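Local coordinates for cytoplasmic Protein STM1381 (PDB 3SOZ) that is of unknown function but belongs to a putative glutamine amidotransferase family and may be related to class I glutaminases, at residues F61-I74 / D95-Y107. Residues are numbered along the deposited sequence; the frame is centred on the assembly and turned at random.
Sequences FPQTAEALACYDAI and DIIPDALQLIADY
Tyr-107 reaches from helix 100-107 into the turn that leads to strand 73-74. With CG anti to the backbone N (chi1 163°), its ring points at this turn, and OH donates to Tyr-71 O at 2.6 Å. The hydroxyl sits above the carbonyl plane, 57° out of it. Ile-74 lies over one face of the ring in a CH-pi contact, with CD1 3.7 Å from the Tyr-107 centroid. Leu-68 CB packs 3.8 Å from Tyr-107 CD2. Strand 73-77 pairs in parallel with 5-10 and 113-117, so the contact joins helix 100-109 to the parallel part of the main sheet, consistent with the alpha/beta fold of glutamine amidotransferase-like proteins. The short, weakly bonded helical turn around 65-69 crosses helix 100-107 at -57°. Between them the side chains of Leu-68 and Leu-103 meet at about a right angle, Leu-68 CD1 lying 4.0 Å from Leu-103 CB. The two methyls of Leu-103 divide: CD1 touches Pro-62 O and Gln-63 CA, and CD2 touches the Thr-64 carbonyl carbon. Phe-61 brings CE2 to Ala-100 CB and CZ to Ile-104 CD1; Gln-87 also touches Phe-61 and Ala-100. Farther out, the extended Gln-63 chain runs across Pro-98 CD and brings NE2 to 3.5 Å from Ile-97 CB. Ile-97 also packs on Pro-155 of the second subunit.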
loop_
_atom_site.group_PDB
_atom_site.type_symbol
_atom_site.label_atom_id
_atom_site.label_comp_id
_atom_site.label_asym_id
_atom_site.label_seq_id
_atom_site.Cartn_x
_atom_site.Cartn_y
_atom_site.Cartn_z
ATOM N N PHE A 61 -20.493 -16.527 -8.384
ATOM C CA PHE A 61 -19.421 -17.490 -8.065
ATOM C C PHE A 61 -19.910 -18.754 -7.348
ATOM O O PHE A 61 -20.531 -18.637 -6.300
ATOM C CB PHE A 61 -18.258 -16.881 -7.275
ATOM C CG PHE A 61 -17.086 -17.815 -7.164
ATOM C CD1 PHE A 61 -16.243 -18.030 -8.249
ATOM C CD2 PHE A 61 -16.853 -18.520 -6.011
ATOM C CE1 PHE A 61 -15.182 -18.926 -8.170
ATOM C CE2 PHE A 61 -15.760 -19.423 -5.912
ATOM C CZ PHE A 61 -14.938 -19.625 -6.996
ATOM N N PRO A 62 -19.602 -19.955 -7.902
ATOM C CA PRO A 62 -19.939 -21.264 -7.324
ATOM C C PRO A 62 -19.829 -21.271 -5.811
ATOM O O PRO A 62 -18.825 -20.829 -5.270
ATOM C CB PRO A 62 -18.893 -22.206 -7.933
ATOM C CG PRO A 62 -18.264 -21.439 -9.108
ATOM C CD PRO A 62 -19.004 -20.125 -9.241
ATOM N N GLN A 63 -20.863 -21.755 -5.134
ATOM C CA GLN A 63 -20.856 -21.739 -3.687
ATOM C C GLN A 63 -20.851 -23.142 -3.063
ATOM O O GLN A 63 -20.857 -23.286 -1.839
ATOM C CB GLN A 63 -22.024 -20.902 -3.161
ATOM C CG GLN A 63 -21.997 -19.406 -3.532
ATOM C CD GLN A 63 -23.280 -18.679 -3.114
ATOM O OE1 GLN A 63 -24.356 -19.281 -3.041
ATOM N NE2 GLN A 63 -23.166 -17.380 -2.848
ATOM N N THR A 64 -20.812 -24.178 -3.894
ATOM C CA THR A 64 -20.731 -25.548 -3.357
ATOM C C THR A 64 -19.569 -26.336 -3.956
ATOM O O THR A 64 -19.142 -26.063 -5.084
ATOM C CB THR A 64 -22.090 -26.346 -3.455
ATOM O OG1 THR A 64 -22.483 -26.534 -4.826
ATOM C CG2 THR A 64 -23.221 -25.635 -2.670
ATOM N N ALA A 65 -19.067 -27.300 -3.183
ATOM C CA ALA A 65 -17.954 -28.155 -3.605
ATOM C C ALA A 65 -18.268 -28.947 -4.881
ATOM O O ALA A 65 -17.418 -29.093 -5.773
ATOM C CB ALA A 65 -17.540 -29.100 -2.464
ATOM N N GLU A 66 -19.493 -29.444 -4.969
ATOM C CA GLU A 66 -19.926 -30.211 -6.130
ATOM C C GLU A 66 -19.691 -29.420 -7.444
ATOM O O GLU A 66 -19.314 -30.009 -8.459
ATOM C CB GLU A 66 -21.398 -30.673 -5.937
ATOM C CG GLU A 66 -22.066 -31.445 -7.126
ATOM C CD GLU A 66 -23.596 -31.709 -6.919
ATOM O OE1 GLU A 66 -24.411 -31.334 -7.809
ATOM O OE2 GLU A 66 -23.991 -32.289 -5.871
ATOM N N ALA A 67 -19.871 -28.096 -7.394
ATOM C CA ALA A 67 -19.862 -27.231 -8.596
ATOM C C ALA A 67 -18.517 -27.170 -9.340
ATOM O O ALA A 67 -18.480 -27.201 -10.580
ATOM C CB ALA A 67 -20.342 -25.830 -8.250
ATOM N N LEU A 68 -17.430 -27.104 -8.568
ATOM C CA LEU A 68 -16.053 -27.023 -9.089
ATOM C C LEU A 68 -15.441 -28.393 -9.406
ATOM O O LEU A 68 -14.457 -28.483 -10.168
ATOM C CB LEU A 68 -15.135 -26.305 -8.079
ATOM C CG LEU A 68 -15.569 -24.972 -7.453
ATOM C CD1 LEU A 68 -14.682 -24.569 -6.272
ATOM C CD2 LEU A 68 -15.587 -23.891 -8.506
ATOM N N ALA A 69 -16.011 -29.444 -8.796
ATOM C CA ALA A 69 -15.527 -30.826 -8.912
ATOM C C ALA A 69 -15.453 -31.342 -10.357
ATOM O O ALA A 69 -14.611 -32.190 -10.687
ATOM C CB ALA A 69 -16.394 -31.744 -8.062
ATOM N N CYS A 70 -16.319 -30.829 -11.217
ATOM C CA CYS A 70 -16.296 -31.253 -12.591
ATOM C C CYS A 70 -15.162 -30.598 -13.357
ATOM O O CYS A 70 -15.129 -30.714 -14.584
ATOM C CB CYS A 70 -17.620 -30.924 -13.278
ATOM S SG CYS A 70 -17.894 -29.139 -13.409
ATOM N N TYR A 71 -14.254 -29.892 -12.664
ATOM C CA TYR A 71 -13.083 -29.244 -13.326
ATOM C C TYR A 71 -11.791 -29.946 -12.986
ATOM O O TYR A 71 -11.522 -30.189 -11.814
ATOM C CB TYR A 71 -12.947 -27.740 -12.983
ATOM C CG TYR A 71 -13.997 -26.889 -13.623
ATOM C CD1 TYR A 71 -14.081 -26.780 -15.013
ATOM C CD2 TYR A 71 -14.925 -26.203 -12.857
ATOM C CE1 TYR A 71 -15.069 -26.008 -15.622
ATOM C CE2 TYR A 71 -15.929 -25.438 -13.458
ATOM C CZ TYR A 71 -15.977 -25.349 -14.828
ATOM O OH TYR A 71 -16.941 -24.593 -15.413
ATOM N N ASP A 72 -10.971 -30.226 -13.994
ATOM C CA ASP A 72 -9.653 -30.815 -13.739
ATOM C C ASP A 72 -8.670 -29.877 -13.048
ATOM O O ASP A 72 -7.898 -30.310 -12.189
ATOM C CB ASP A 72 -9.073 -31.374 -15.035
ATOM C CG ASP A 72 -9.932 -32.493 -15.592
ATOM O OD1 ASP A 72 -10.146 -33.474 -14.822
ATOM O OD2 ASP A 72 -10.423 -32.379 -16.756
ATOM N N ALA A 73 -8.725 -28.592 -13.434
ATOM C CA ALA A 73 -7.922 -27.526 -12.827
ATOM C C ALA A 73 -8.573 -26.148 -12.863
ATOM O O ALA A 73 -9.471 -25.832 -13.689
ATOM C CB ALA A 73 -6.579 -27.450 -13.462
ATOM N N ILE A 74 -8.110 -25.318 -11.945
ATOM C CA ILE A 74 -8.581 -23.967 -11.910
ATOM C C ILE A 74 -7.392 -23.082 -12.226
ATOM O O ILE A 74 -6.281 -23.263 -11.671
ATOM C CB ILE A 74 -9.230 -23.602 -10.534
ATOM C CG1 ILE A 74 -10.376 -24.588 -10.231
ATOM C CG2 ILE A 74 -9.718 -22.150 -10.552
ATOM C CD1 ILE A 74 -11.045 -24.473 -8.846
ATOM N N ASP A 95 -25.228 -9.675 2.381
ATOM C CA ASP A 95 -25.564 -11.091 2.424
ATOM C C ASP A 95 -24.417 -11.822 3.089
ATOM O O ASP A 95 -23.425 -11.207 3.433
ATOM C CB ASP A 95 -25.806 -11.646 0.999
ATOM C CG ASP A 95 -27.075 -11.075 0.342
ATOM O OD1 ASP A 95 -27.890 -10.451 1.040
ATOM O OD2 ASP A 95 -27.276 -11.251 -0.878
ATOM N N ILE A 96 -24.558 -13.125 3.274
ATOM C CA ILE A 96 -23.508 -13.946 3.829
ATOM C C ILE A 96 -23.293 -15.085 2.861
ATOM O O ILE A 96 -24.192 -15.890 2.639
ATOM C CB ILE A 96 -23.929 -14.490 5.185
ATOM C CG1 ILE A 96 -23.718 -13.399 6.246
ATOM C CG2 ILE A 96 -23.213 -15.831 5.507
ATOM C CD1 ILE A 96 -24.096 -13.801 7.678
ATOM N N ILE A 97 -22.128 -15.133 2.238
ATOM C CA ILE A 97 -21.869 -16.156 1.236
ATOM C C ILE A 97 -20.607 -16.868 1.702
ATOM O O ILE A 97 -19.910 -16.338 2.561
ATOM C CB ILE A 97 -21.694 -15.572 -0.222
ATOM C CG1 ILE A 97 -20.242 -15.182 -0.487
ATOM C CG2 ILE A 97 -22.625 -14.388 -0.519
ATOM C CD1 ILE A 97 -19.718 -15.751 -1.794
ATOM N N PRO A 98 -20.309 -18.071 1.167
ATOM C CA PRO A 98 -19.078 -18.751 1.645
ATOM C C PRO A 98 -17.769 -18.221 1.020
ATOM O O PRO A 98 -17.758 -17.785 -0.163
ATOM C CB PRO A 98 -19.310 -20.225 1.256
ATOM C CG PRO A 98 -20.821 -20.324 0.980
ATOM C CD PRO A 98 -21.152 -18.979 0.366
ATOM N N ASP A 99 -16.687 -18.253 1.815
ATOM C CA ASP A 99 -15.338 -17.873 1.366
ATOM C C ASP A 99 -14.940 -18.630 0.108
ATOM O O ASP A 99 -14.599 -19.796 0.186
ATOM C CB ASP A 99 -14.337 -18.132 2.501
ATOM C CG ASP A 99 -12.878 -17.866 2.099
ATOM O OD1 ASP A 99 -12.567 -17.839 0.879
ATOM O OD2 ASP A 99 -12.033 -17.688 3.015
ATOM N N ALA A 100 -14.994 -17.963 -1.045
ATOM C CA ALA A 100 -14.629 -18.519 -2.388
ATOM C C ALA A 100 -13.243 -19.143 -2.482
ATOM O O ALA A 100 -12.975 -19.967 -3.365
ATOM C CB ALA A 100 -14.748 -17.447 -3.446
ATOM N N LEU A 101 -12.358 -18.722 -1.585
ATOM C CA LEU A 101 -10.974 -19.157 -1.578
ATOM C C LEU A 101 -10.852 -20.419 -0.727
ATOM O O LEU A 101 -9.952 -21.245 -0.961
ATOM C CB LEU A 101 -10.074 -18.032 -1.049
ATOM C CG LEU A 101 -9.253 -17.085 -1.954
ATOM C CD1 LEU A 101 -9.657 -17.019 -3.438
ATOM C CD2 LEU A 101 -9.166 -15.683 -1.363
ATOM N N GLN A 102 -11.738 -20.561 0.268
ATOM C CA GLN A 102 -11.874 -21.821 0.973
ATOM C C GLN A 102 -12.342 -22.810 -0.069
ATOM O O GLN A 102 -11.793 -23.899 -0.164
ATOM C CB GLN A 102 -12.897 -21.764 2.118
ATOM C CG GLN A 102 -12.328 -21.792 3.532
ATOM C CD GLN A 102 -11.228 -22.810 3.717
ATOM O OE1 GLN A 102 -10.421 -22.686 4.631
ATOM N NE2 GLN A 102 -11.178 -23.809 2.855
ATOM N N LEU A 103 -13.332 -22.416 -0.869
ATOM C CA LEU A 103 -13.810 -23.284 -1.930
ATOM C C LEU A 103 -12.717 -23.818 -2.830
ATOM O O LEU A 103 -12.709 -25.007 -3.132
ATOM C CB LEU A 103 -14.903 -22.620 -2.774
ATOM C CG LEU A 103 -16.297 -22.828 -2.176
ATOM C CD1 LEU A 103 -17.299 -21.671 -2.473
ATOM C CD2 LEU A 103 -16.837 -24.213 -2.595
ATOM N N ILE A 104 -11.800 -22.956 -3.259
ATOM C CA ILE A 104 -10.734 -23.393 -4.154
ATOM C C ILE A 104 -9.754 -24.278 -3.381
ATOM O O ILE A 104 -9.289 -25.309 -3.888
ATOM C CB ILE A 104 -10.077 -22.204 -4.883
ATOM C CG1 ILE A 104 -11.050 -21.661 -5.936
ATOM C CG2 ILE A 104 -8.783 -22.617 -5.586
ATOM C CD1 ILE A 104 -10.968 -20.192 -6.166
ATOM N N ALA A 105 -9.489 -23.906 -2.139
ATOM C CA ALA A 105 -8.625 -24.685 -1.285
ATOM C C ALA A 105 -9.151 -26.115 -1.117
ATOM O O ALA A 105 -8.404 -27.101 -1.342
ATOM C CB ALA A 105 -8.485 -24.013 0.081
ATOM N N ASP A 106 -10.420 -26.213 -0.692
ATOM C CA ASP A 106 -11.113 -27.469 -0.522
ATOM C C ASP A 106 -10.952 -28.256 -1.794
ATOM O O ASP A 106 -10.408 -29.361 -1.751
ATOM C CB ASP A 106 -12.596 -27.247 -0.171
ATOM C CG ASP A 106 -12.800 -26.864 1.314
ATOM O OD1 ASP A 106 -11.814 -26.667 2.072
ATOM O OD2 ASP A 106 -13.964 -26.758 1.736
ATOM N N TYR A 107 -11.359 -27.672 -2.924
ATOM C CA TYR A 107 -11.249 -28.322 -4.229
ATOM C C TYR A 107 -9.879 -28.934 -4.485
ATOM O O TYR A 107 -9.773 -30.085 -4.898
ATOM C CB TYR A 107 -11.570 -27.322 -5.324
ATOM C CG TYR A 107 -11.117 -27.725 -6.709
ATOM C CD1 TYR A 107 -9.849 -27.404 -7.156
ATOM C CD2 TYR A 107 -11.970 -28.392 -7.581
ATOM C CE1 TYR A 107 -9.407 -27.762 -8.419
ATOM C CE2 TYR A 107 -11.548 -28.761 -8.862
ATOM C CZ TYR A 107 -10.251 -28.435 -9.272
ATOM O OH TYR A 107 -9.788 -28.759 -10.532
#